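Local atomic coordinates of EF0056 (Enterococcus faecalis, PDB entry 6ORI), a protein that is a surface protein of unknown function, seen here as part of its N-terminal region, with immunoglobulin-like beta domains and a probable link to biofilm formation. Residues Ser215-Glu221 with Ala239-Lys245; Asn293-Glu297 with Val342-Leu346; Met282-Asp288 with Arg338-Arg343. One frame throughout, in Å; residues are numbered along the deposited sequence. Where two conformers were deposited one is given.

How the contacts relate
Contacts 1 and 3 pair neighbouring strands of one five-stranded antiparallel sheet, ordered 211-221, 239-248, 340-348, 277-284, 300-304, in an immunoglobulin-like domain; contact 2 sets the loop 293-297 on strand 340-348 of it. Contact 1 comes first along the chain; contact 3 opens at 282-288, contact 2 at 293-297, and both end on strand 340-348, sharing Val-342 and Arg-343. Centres lie about 8 Å apart for contacts 1 and 2 and for 2 and 3, and about 12 Å for 1 and 3. Arg-343 ties them together: NE forms a salt bridge with OD1 of Asp-243, 2.7 Å away. The two pairings build the sheet from strands distant in sequence, and the loop covers the face that carries Arg-343.

Contact 1: residues Ser215-Glu221 with Ala239-Lys245; sequences SVNTKYE and AIILDHK
An antiparallel ladder at one side of the five-stranded sheet joins residues 215-221 to 239-245, pairing Ser-215 with Lys-245 at one end and Glu-221 with Ala-239 at the other. Eight backbone hydrogen bonds run through the four hydrogen-bonded pairs; the nearly straight bond from Ile-241 N to Lys-219 O measures 2.8 Å, with 175° at the hydrogen. On the Ile-241 face, CG of Glu-221 packs against CG1 of Ile-241 at 3.4 Å. The glutamate chain bends at chi2 (-70°), and its OE2 is met from above the carboxylate plane by NZ of Lys-219, 2.8 Å away, in a salt bridge along the same strand. In this immunoglobulin-like domain strand 211-221 is outermost on this side of the sheet, while 239-248 is flanked on its other side by 340-348. The opposite face carries Thr-218, whose CG2 meets CD2 of Leu-242 at 3.8 Å; both touch Phe-377 on strand 375-382 of the four-stranded sheet packed against this face, and Thr-218 OG1 bonds to the carbonyl of Tyr-397. Further along, the His-244 ring presents its edge to Ser-215 O, 3.5 Å from CD2, while NE2 bonds to Thr-392 O. A water bridges Ser-215 OG and Lys-245 O.

Contact 2: residues Asn293-Glu297 with Val342-Leu346; sequences NVAFE and VRYVL
Arg-343 reaches from strand 340-348 to the carbonyls of Val-294 and Ala-295 in the loop 293-297. Its CB points toward that loop, and CG, anti to the backbone N (chi1 171°), carries the chain outward past Ile-241 of the adjoining strand. CD passes beside the His-283 ring before the chain bends at chi3 (-65°), and NE turns to OD1 of Asp-243 in a salt bridge. Beyond CZ, both outer nitrogens converge on Val-294 O. NH2 donates to Val-294 O over 2.7 Å; the acceptor lies close to the guanidinium plane, the donor lies in the carbonyl plane, and the angle at the hydrogen is 159°. NH1 bonds weakly to Val-294 O at 3.4 Å and to Ala-295 O at 3.3 Å. It gives a stronger bond to a water that in turn donates to Phe-296 O. Partners at all three nitrogens probably fix the rotation of the guanidinium group. The loop has order of its own: Ala-295 N donates to Asn-293 OD1 at 2.9 Å, an Asx turn. Beside the polar grip, CE1 of Phe-296 meets CG2 of Val-345 at 3.8 Å, the two side chains approaching from opposite directions. The loop, which links strands 277-284 and 300-304, thus lies over the sheet face, with the Phe-296 ring against His-283 of strand 277-284 and Ile-241 of strand 239-248.

Contact 3: residues Met282-Asp288 with Arg338-Arg343; sequences MHMVQAD and RPIVVR
Val-285 lies at about a right angle across the Arg-343 side chain, its CG2 resting over one face of the guanidinium group, 3.7 Å above the plane and offset toward the rim. CG1, anti to the backbone N (chi1 -180°), faces Val-341 CB at 4.0 Å, while CG2, beside that N, faces Arg-343 and also meets its CB. Beside the guanidinium rather than over its other face, the His-283 ring is turned 67° from its plane. A water at the edge of both groups, in the plane of each, joins His-283 ND1 to Arg-343 NH1, and NE2 of the histidine bonds to Gln-281 OE1. The extended Met-282 side chain brings CE to CG1 of Val-342 at 3.8 Å. Along the backbones, His-283 N donates to Arg-343 O over 2.8 Å at 174°, whereas the return bond is weak. Beyond this antiparallel pair the segments separate, and waters sit between the backbones in place of direct bonds: one accepts from Val-285 N and lies near Val-341 O, the next accepts from Val-341 N and lies near Val-285 O, and a third accepts from Ala-287 N and donates to Pro-339 O. At the far end Ala-287 CB packs on Pro-339 CG at 4.1 Å, and NH1 of Arg-338 makes a weak, bent bond to Ala-287 O. The paired part joins neighbouring strands 277-284 and 340-348, with strand 300-304 beyond the first and 239-248 beyond the second, while Val-294 of the loop between strands 277-284 and 300-304 also packs against Val-285.

Contact 1: residues Ser215-Glu221 with Ala239-Lys245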
loop_
_atom_site.group_PDB
_atom_site.type_symbol
_atom_site.label_atom_id
_atom_site.label_comp_id
_atom_site.label_asym_id
_atom_site.label_seq_id
_atom_site.Cartn_x
_atom_site.Cartn_y
_atom_site.Cartn_z
ATOM N N SER A 215 -1.368 -2.830 3.761
ATOM C CA SER A 215 -0.437 -2.064 2.973
ATOM C C SER A 215 -0.208 -0.732 3.641
ATOM O O SER A 215 -1.023 -0.269 4.428
ATOM C CB SER A 215 -0.950 -1.878 1.545
ATOM O OG SER A 215 -2.246 -1.306 1.537
ATOM N N VAL A 216 0.932 -0.127 3.341
ATOM C CA VAL A 216 1.230 1.233 3.766
ATOM C C VAL A 216 1.674 2.057 2.563
ATOM O O VAL A 216 2.698 1.741 1.946
ATOM C CB VAL A 216 2.311 1.233 4.852
ATOM C CG1 VAL A 216 2.760 2.648 5.161
ATOM C CG2 VAL A 216 1.787 0.595 6.117
ATOM N N ASN A 217 0.896 3.089 2.244
ATOM C CA ASN A 217 1.226 4.079 1.206
ATOM C C ASN A 217 1.753 5.297 1.941
ATOM O O ASN A 217 1.352 5.567 3.083
ATOM C CB ASN A 217 -0.024 4.491 0.413
ATOM C CG ASN A 217 0.088 4.288 -1.131
ATOM O OD1 ASN A 217 0.638 3.318 -1.633
ATOM N ND2 ASN A 217 -0.465 5.236 -1.873
ATOM N N THR A 218 2.671 6.011 1.324
ATOM C CA THR A 218 3.277 7.187 1.913
ATOM C C THR A 218 3.154 8.342 0.943
ATOM O O THR A 218 3.067 8.154 -0.276
ATOM C CB THR A 218 4.764 6.974 2.228
ATOM O OG1 THR A 218 5.501 6.923 1.005
ATOM C CG2 THR A 218 5.006 5.701 3.035
ATOM N N LYS A 219 3.121 9.537 1.486
ATOM C CA LYS A 219 3.058 10.741 0.682
ATOM C C LYS A 219 3.654 11.884 1.472
ATOM O O LYS A 219 3.468 11.962 2.685
ATOM C CB LYS A 219 1.602 11.082 0.359
ATOM C CG LYS A 219 1.442 12.286 -0.534
ATOM C CD LYS A 219 -0.001 12.698 -0.702
ATOM C CE LYS A 219 -0.073 13.931 -1.585
ATOM N NZ LYS A 219 -1.472 14.418 -1.782
ATOM N N TYR A 220 4.430 12.728 0.823
ATOM C CA TYR A 220 4.761 14.023 1.405
ATOM C C TYR A 220 3.627 15.002 1.125
ATOM O O TYR A 220 3.305 15.274 -0.035
ATOM C CB TYR A 220 6.053 14.576 0.819
ATOM C CG TYR A 220 6.248 16.009 1.227
ATOM C CD1 TYR A 220 6.745 16.323 2.480
ATOM C CD2 TYR A 220 5.895 17.050 0.370
ATOM C CE1 TYR A 220 6.919 17.645 2.867
ATOM C CE2 TYR A 220 6.059 18.368 0.745
ATOM C CZ TYR A 220 6.568 18.658 1.993
ATOM O OH TYR A 220 6.723 19.973 2.364
ATOM N N GLU A 221 3.008 15.536 2.174
ATOM C CA GLU A 221 1.946 16.524 2.032
ATOM C C GLU A 221 2.509 17.908 2.350
ATOM O O GLU A 221 3.352 18.070 3.244
ATOM C CB GLU A 221 0.734 16.240 2.943
ATOM C CG GLU A 221 -0.324 15.262 2.397
ATOM C CD GLU A 221 -1.146 15.804 1.221
ATOM O OE1 GLU A 221 -0.799 16.890 0.692
ATOM O OE2 GLU A 221 -2.131 15.138 0.824
ATOM N N ALA A 239 4.446 17.259 6.059
ATOM C CA ALA A 239 4.375 16.016 6.796
ATOM C C ALA A 239 4.506 14.837 5.872
ATOM O O ALA A 239 4.150 14.913 4.692
ATOM C CB ALA A 239 3.071 15.938 7.528
ATOM N N ILE A 240 5.027 13.740 6.387
ATOM C CA ILE A 240 4.903 12.478 5.692
ATOM C C ILE A 240 3.667 11.776 6.224
ATOM O O ILE A 240 3.519 11.595 7.435
ATOM C CB ILE A 240 6.140 11.595 5.848
ATOM C CG1 ILE A 240 7.358 12.290 5.232
ATOM C CG2 ILE A 240 5.894 10.225 5.201
ATOM C CD1 ILE A 240 8.683 11.654 5.613
ATOM N N ILE A 241 2.769 11.430 5.309
ATOM C CA ILE A 241 1.512 10.769 5.631
ATOM C C ILE A 241 1.645 9.295 5.367
ATOM O O ILE A 241 2.084 8.887 4.297
ATOM C CB ILE A 241 0.350 11.277 4.748
ATOM C CG1 ILE A 241 0.343 12.804 4.629
ATOM C CG2 ILE A 241 -0.993 10.777 5.266
ATOM C CD1 ILE A 241 0.287 13.528 5.927
ATOM N N LEU A 242 1.282 8.486 6.347
ATOM C CA LEU A 242 1.231 7.032 6.225
ATOM C C LEU A 242 -0.224 6.644 6.188
ATOM O O LEU A 242 -0.972 6.907 7.143
ATOM C CB LEU A 242 1.875 6.315 7.401
ATOM C CG LEU A 242 3.258 6.745 7.824
ATOM C CD1 LEU A 242 3.761 5.879 8.995
ATOM C CD2 LEU A 242 4.184 6.651 6.640
ATOM N N ASP A 243 -0.638 6.018 5.105
ATOM C CA ASP A 243 -1.973 5.463 5.001
ATOM C C ASP A 243 -1.865 3.951 5.118
ATOM O O ASP A 243 -1.354 3.277 4.207
ATOM C CB ASP A 243 -2.644 5.888 3.697
ATOM C CG ASP A 243 -3.175 7.325 3.756
ATOM O OD1 ASP A 243 -3.171 7.919 4.849
ATOM O OD2 ASP A 243 -3.613 7.853 2.720
ATOM N N HIS A 244 -2.264 3.445 6.276
ATOM C CA HIS A 244 -2.271 2.021 6.549
ATOM C C HIS A 244 -3.629 1.497 6.131
ATOM O O HIS A 244 -4.646 1.812 6.745
ATOM C CB HIS A 244 -2.012 1.791 8.041
ATOM C CG HIS A 244 -2.027 0.350 8.448
ATOM N ND1 HIS A 244 -2.333 -0.048 9.738
ATOM C CD2 HIS A 244 -1.718 -0.780 7.769
ATOM C CE1 HIS A 244 -2.243 -1.360 9.817
ATOM N NE2 HIS A 244 -1.888 -1.829 8.630
ATOM N N LYS A 245 -3.652 0.719 5.052
ATOM C CA LYS A 245 -4.906 0.241 4.501
ATOM C C LYS A 245 -5.064 -1.262 4.712
ATOM O O LYS A 245 -4.142 -2.036 4.442
ATOM C CB LYS A 245 -5.008 0.602 3.016
ATOM C CG LYS A 245 -6.373 0.300 2.412
ATOM C CD LYS A 245 -6.506 0.813 0.976
ATOM C CE LYS A 245 -7.930 0.646 0.462
ATOM N NZ LYS A 245 -8.050 1.182 -0.915
HETATM O O HOH W 1 -4.378 -3.515 1.972
#

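Contact 2: residues Asn293-Glu297 with Val342-Leu346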
loop_
_atom_site.group_PDB
_atom_site.type_symbol
_atom_site.label_atom_id
_atom_site.label_comp_id
_atom_site.label_asym_id
_atom_site.label_seq_id
_atom_site.Cartn_x
_atom_site.Cartn_y
_atom_site.Cartn_z
ATOM N N ASN A 293 -13.280 8.515 -1.495
ATOM C CA ASN A 293 -12.450 9.706 -1.362
ATOM C C ASN A 293 -11.741 9.629 -0.029
ATOM O O ASN A 293 -12.394 9.627 1.058
ATOM C CB ASN A 293 -13.294 10.983 -1.435
ATOM C CG ASN A 293 -12.456 12.266 -1.308
ATOM O OD1 ASN A 293 -11.653 12.401 -0.398
ATOM N ND2 ASN A 293 -12.684 13.217 -2.201
ATOM N N VAL A 294 -10.418 9.565 -0.097
ATOM C CA VAL A 294 -9.594 9.528 1.094
ATOM C C VAL A 294 -8.598 10.693 1.058
ATOM O O VAL A 294 -7.490 10.602 1.580
ATOM C CB VAL A 294 -8.889 8.146 1.259
ATOM C CG1 VAL A 294 -9.928 7.054 1.497
ATOM C CG2 VAL A 294 -8.036 7.815 0.065
ATOM N N ALA A 295 -9.003 11.819 0.481
ATOM C CA ALA A 295 -8.169 13.018 0.517
ATOM C C ALA A 295 -7.886 13.421 1.969
ATOM O O ALA A 295 -8.640 13.096 2.876
ATOM C CB ALA A 295 -8.857 14.153 -0.195
ATOM N N PHE A 296 -6.813 14.159 2.166
ATOM C CA PHE A 296 -6.457 14.629 3.501
ATOM C C PHE A 296 -7.601 15.396 4.142
ATOM O O PHE A 296 -7.873 15.268 5.338
ATOM C CB PHE A 296 -5.216 15.523 3.415
ATOM C CG PHE A 296 -4.608 15.848 4.754
ATOM C CD1 PHE A 296 -3.648 15.025 5.306
ATOM C CD2 PHE A 296 -4.981 16.974 5.447
ATOM C CE1 PHE A 296 -3.066 15.307 6.525
ATOM C CE2 PHE A 296 -4.399 17.268 6.688
ATOM C CZ PHE A 296 -3.450 16.433 7.215
ATOM N N GLU A 297 -8.275 16.248 3.378
ATOM C CA GLU A 297 -9.321 17.086 3.965
ATOM C C GLU A 297 -10.452 16.260 4.569
ATOM O O GLU A 297 -11.152 16.733 5.460
ATOM C CB GLU A 297 -9.895 18.065 2.937
ATOM C CG GLU A 297 -10.635 17.404 1.798
ATOM C CD GLU A 297 -11.410 18.403 0.992
ATOM O OE1 GLU A 297 -12.479 18.857 1.460
ATOM O OE2 GLU A 297 -10.934 18.747 -0.098
ATOM N N VAL A 342 -6.246 3.711 8.144
ATOM C CA VAL A 342 -5.758 4.369 9.361
ATOM C C VAL A 342 -4.674 5.299 8.881
ATOM O O VAL A 342 -3.748 4.867 8.211
ATOM C CB VAL A 342 -5.189 3.328 10.348
ATOM C CG1 VAL A 342 -4.654 4.002 11.608
ATOM C CG2 VAL A 342 -6.269 2.293 10.707
ATOM N N ARG A 343 -4.782 6.577 9.213
ATOM C CA ARG A 343 -3.849 7.573 8.705
ATOM C C ARG A 343 -2.985 8.133 9.830
ATOM O O ARG A 343 -3.505 8.554 10.884
ATOM C CB ARG A 343 -4.624 8.684 7.985
ATOM C CG ARG A 343 -3.747 9.864 7.612
ATOM C CD ARG A 343 -4.476 10.766 6.650
ATOM N NE ARG A 343 -4.719 10.067 5.392
ATOM C CZ ARG A 343 -5.705 10.322 4.537
ATOM N NH1 ARG A 343 -6.583 11.271 4.784
ATOM N NH2 ARG A 343 -5.826 9.588 3.435
ATOM N N TYR A 344 -1.675 8.182 9.595
ATOM C CA TYR A 344 -0.728 8.803 10.503
ATOM C C TYR A 344 -0.071 9.982 9.818
ATOM O O TYR A 344 0.385 9.891 8.654
ATOM C CB TYR A 344 0.325 7.784 10.943
ATOM C CG TYR A 344 -0.270 6.565 11.588
ATOM C CD1 TYR A 344 -0.849 6.643 12.848
ATOM C CD2 TYR A 344 -0.230 5.328 10.967
ATOM C CE1 TYR A 344 -1.394 5.573 13.448
ATOM C CE2 TYR A 344 -0.788 4.216 11.575
ATOM C CZ TYR A 344 -1.346 4.346 12.822
ATOM O OH TYR A 344 -1.910 3.306 13.499
ATOM N N VAL A 345 -0.046 11.114 10.503
ATOM C CA VAL A 345 0.533 12.344 9.984
ATOM C C VAL A 345 1.815 12.649 10.765
ATOM O O VAL A 345 1.751 12.975 11.955
ATOM C CB VAL A 345 -0.461 13.496 10.117
ATOM C CG1 VAL A 345 0.134 14.764 9.572
ATOM C CG2 VAL A 345 -1.784 13.178 9.427
ATOM N N LEU A 346 2.959 12.545 10.103
ATOM C CA LEU A 346 4.269 12.741 10.728
ATOM C C LEU A 346 4.723 14.135 10.379
ATOM O O LEU A 346 5.224 14.366 9.287
ATOM C CB LEU A 346 5.287 11.720 10.190
ATOM C CG LEU A 346 4.866 10.243 10.162
ATOM C CD1 LEU A 346 5.968 9.380 9.598
ATOM C CD2 LEU A 346 4.523 9.771 11.544
HETATM O O HOH W 2 -6.850 13.161 6.883
#

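Contact 3: residues Met282-Asp288 with Arg338-Arg343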
loop_
_atom_site.group_PDB
_atom_site.type_symbol
_atom_site.label_atom_id
_atom_site.label_comp_id
_atom_site.label_asym_id
_atom_site.label_seq_id
_atom_site.Cartn_x
_atom_site.Cartn_y
_atom_site.Cartn_z
ATOM N N MET A 282 -3.058 11.012 14.584
ATOM C CA MET A 282 -3.834 9.900 14.052
ATOM C C MET A 282 -5.113 10.473 13.501
ATOM O O MET A 282 -5.808 11.264 14.192
ATOM C CB MET A 282 -4.165 8.909 15.163
ATOM C CG MET A 282 -4.694 7.596 14.655
ATOM S SD MET A 282 -5.001 6.520 16.055
ATOM C CE MET A 282 -5.423 5.017 15.190
ATOM N N HIS A 283 -5.431 10.136 12.255
ATOM C CA HIS A 283 -6.692 10.549 11.655
ATOM C C HIS A 283 -7.565 9.355 11.359
ATOM O O HIS A 283 -7.066 8.304 10.937
ATOM C CB HIS A 283 -6.464 11.299 10.340
ATOM C CG HIS A 283 -5.792 12.631 10.488
ATOM N ND1 HIS A 283 -5.726 13.551 9.460
ATOM C CD2 HIS A 283 -5.171 13.205 11.542
ATOM C CE1 HIS A 283 -5.077 14.624 9.874
ATOM N NE2 HIS A 283 -4.739 14.448 11.141
ATOM N N MET A 284 -8.859 9.547 11.528
ATOM C CA MET A 284 -9.864 8.603 11.100
ATOM C C MET A 284 -10.258 8.946 9.679
ATOM O O MET A 284 -10.512 10.115 9.370
ATOM C CB MET A 284 -11.075 8.697 12.018
ATOM C CG MET A 284 -12.178 7.736 11.630
ATOM S SD MET A 284 -13.645 7.821 12.668
ATOM C CE MET A 284 -13.073 6.950 14.115
ATOM N N VAL A 285 -10.314 7.918 8.831
ATOM C CA VAL A 285 -10.633 8.047 7.411
ATOM C C VAL A 285 -11.727 7.032 7.076
ATOM O O VAL A 285 -11.818 5.988 7.687
ATOM C CB VAL A 285 -9.363 7.760 6.572
ATOM C CG1 VAL A 285 -9.646 7.884 5.079
ATOM C CG2 VAL A 285 -8.214 8.701 6.963
ATOM N N GLN A 286 -12.521 7.336 6.059
ATOM C CA GLN A 286 -13.641 6.488 5.694
ATOM C C GLN A 286 -13.586 6.106 4.228
ATOM O O GLN A 286 -13.380 6.959 3.355
ATOM C CB GLN A 286 -14.937 7.226 6.004
ATOM C CG GLN A 286 -14.771 8.188 7.164
ATOM C CD GLN A 286 -15.988 8.255 8.050
ATOM O OE1 GLN A 286 -17.116 8.350 7.569
ATOM N NE2 GLN A 286 -15.768 8.196 9.359
ATOM N N ALA A 287 -13.747 4.810 3.969
ATOM C CA ALA A 287 -13.919 4.295 2.610
ATOM C C ALA A 287 -15.394 4.417 2.217
ATOM O O ALA A 287 -16.206 3.565 2.583
ATOM C CB ALA A 287 -13.460 2.817 2.533
ATOM N N ASP A 288 -15.735 5.472 1.477
ATOM C CA ASP A 288 -17.125 5.759 1.139
ATOM C C ASP A 288 -17.705 4.677 0.231
ATOM O O ASP A 288 -17.006 4.153 -0.633
ATOM C CB ASP A 288 -17.235 7.110 0.421
ATOM C CG ASP A 288 -16.378 8.187 1.057
ATOM O OD1 ASP A 288 -15.150 8.166 0.836
ATOM O OD2 ASP A 288 -16.929 9.055 1.768
ATOM N N ARG A 338 -16.094 -3.268 3.086
ATOM C CA ARG A 338 -15.243 -2.173 2.648
ATOM C C ARG A 338 -13.942 -2.132 3.450
ATOM O O ARG A 338 -13.896 -2.532 4.621
ATOM C CB ARG A 338 -15.958 -0.830 2.757
ATOM C CG ARG A 338 -17.021 -0.630 1.708
ATOM C CD ARG A 338 -17.814 0.670 1.870
ATOM N NE ARG A 338 -18.674 0.644 3.053
ATOM C CZ ARG A 338 -18.409 1.213 4.222
ATOM N NH1 ARG A 338 -17.293 1.909 4.413
ATOM N NH2 ARG A 338 -19.278 1.079 5.213
ATOM N N PRO A 339 -12.877 -1.621 2.836
ATOM C CA PRO A 339 -11.575 -1.575 3.513
ATOM C C PRO A 339 -11.507 -0.471 4.548
ATOM O O PRO A 339 -12.379 0.399 4.655
ATOM C CB PRO A 339 -10.594 -1.272 2.379
ATOM C CG PRO A 339 -11.425 -0.563 1.366
ATOM C CD PRO A 339 -12.795 -1.181 1.437
ATOM N N ILE A 340 -10.442 -0.543 5.322
ATOM C CA ILE A 340 -10.161 0.386 6.403
ATOM C C ILE A 340 -8.892 1.149 6.083
ATOM O O ILE A 340 -7.921 0.568 5.604
ATOM C CB ILE A 340 -9.955 -0.397 7.703
ATOM C CG1 ILE A 340 -11.245 -1.141 8.079
ATOM C CG2 ILE A 340 -9.436 0.515 8.813
ATOM C CD1 ILE A 340 -11.075 -2.208 9.119
ATOM N N VAL A 341 -8.876 2.440 6.362
ATOM C CA VAL A 341 -7.673 3.257 6.252
ATOM C C VAL A 341 -7.433 3.934 7.590
ATOM O O VAL A 341 -8.334 4.618 8.095
ATOM C CB VAL A 341 -7.781 4.312 5.132
ATOM C CG1 VAL A 341 -6.561 5.205 5.104
ATOM C CG2 VAL A 341 -7.941 3.643 3.786
ATOM N N VAL A 342 -6.246 3.711 8.144
ATOM C CA VAL A 342 -5.758 4.369 9.361
ATOM C C VAL A 342 -4.674 5.299 8.881
ATOM O O VAL A 342 -3.748 4.867 8.211
ATOM C CB VAL A 342 -5.189 3.328 10.348
ATOM C CG1 VAL A 342 -4.654 4.002 11.608
ATOM C CG2 VAL A 342 -6.269 2.293 10.707
ATOM N N ARG A 343 -4.782 6.577 9.213
ATOM C CA ARG A 343 -3.849 7.573 8.705
ATOM C C ARG A 343 -2.985 8.133 9.830
ATOM O O ARG A 343 -3.505 8.554 10.884
ATOM C CB ARG A 343 -4.624 8.684 7.985
ATOM C CG ARG A 343 -3.747 9.864 7.612
ATOM C CD ARG A 343 -4.476 10.766 6.650
ATOM N NE ARG A 343 -4.719 10.067 5.392
ATOM C CZ ARG A 343 -5.705 10.322 4.537
ATOM N NH1 ARG A 343 -6.583 11.271 4.784
ATOM N NH2 ARG A 343 -5.826 9.588 3.435
HETATM O O HOH W 2 -6.850 13.161 6.883
HETATM O O HOH W 3 -9.906 5.149 10.279
HETATM O O HOH W 4 -11.443 3.339 7.629
HETATM O O HOH W 5 -13.411 2.562 5.951
#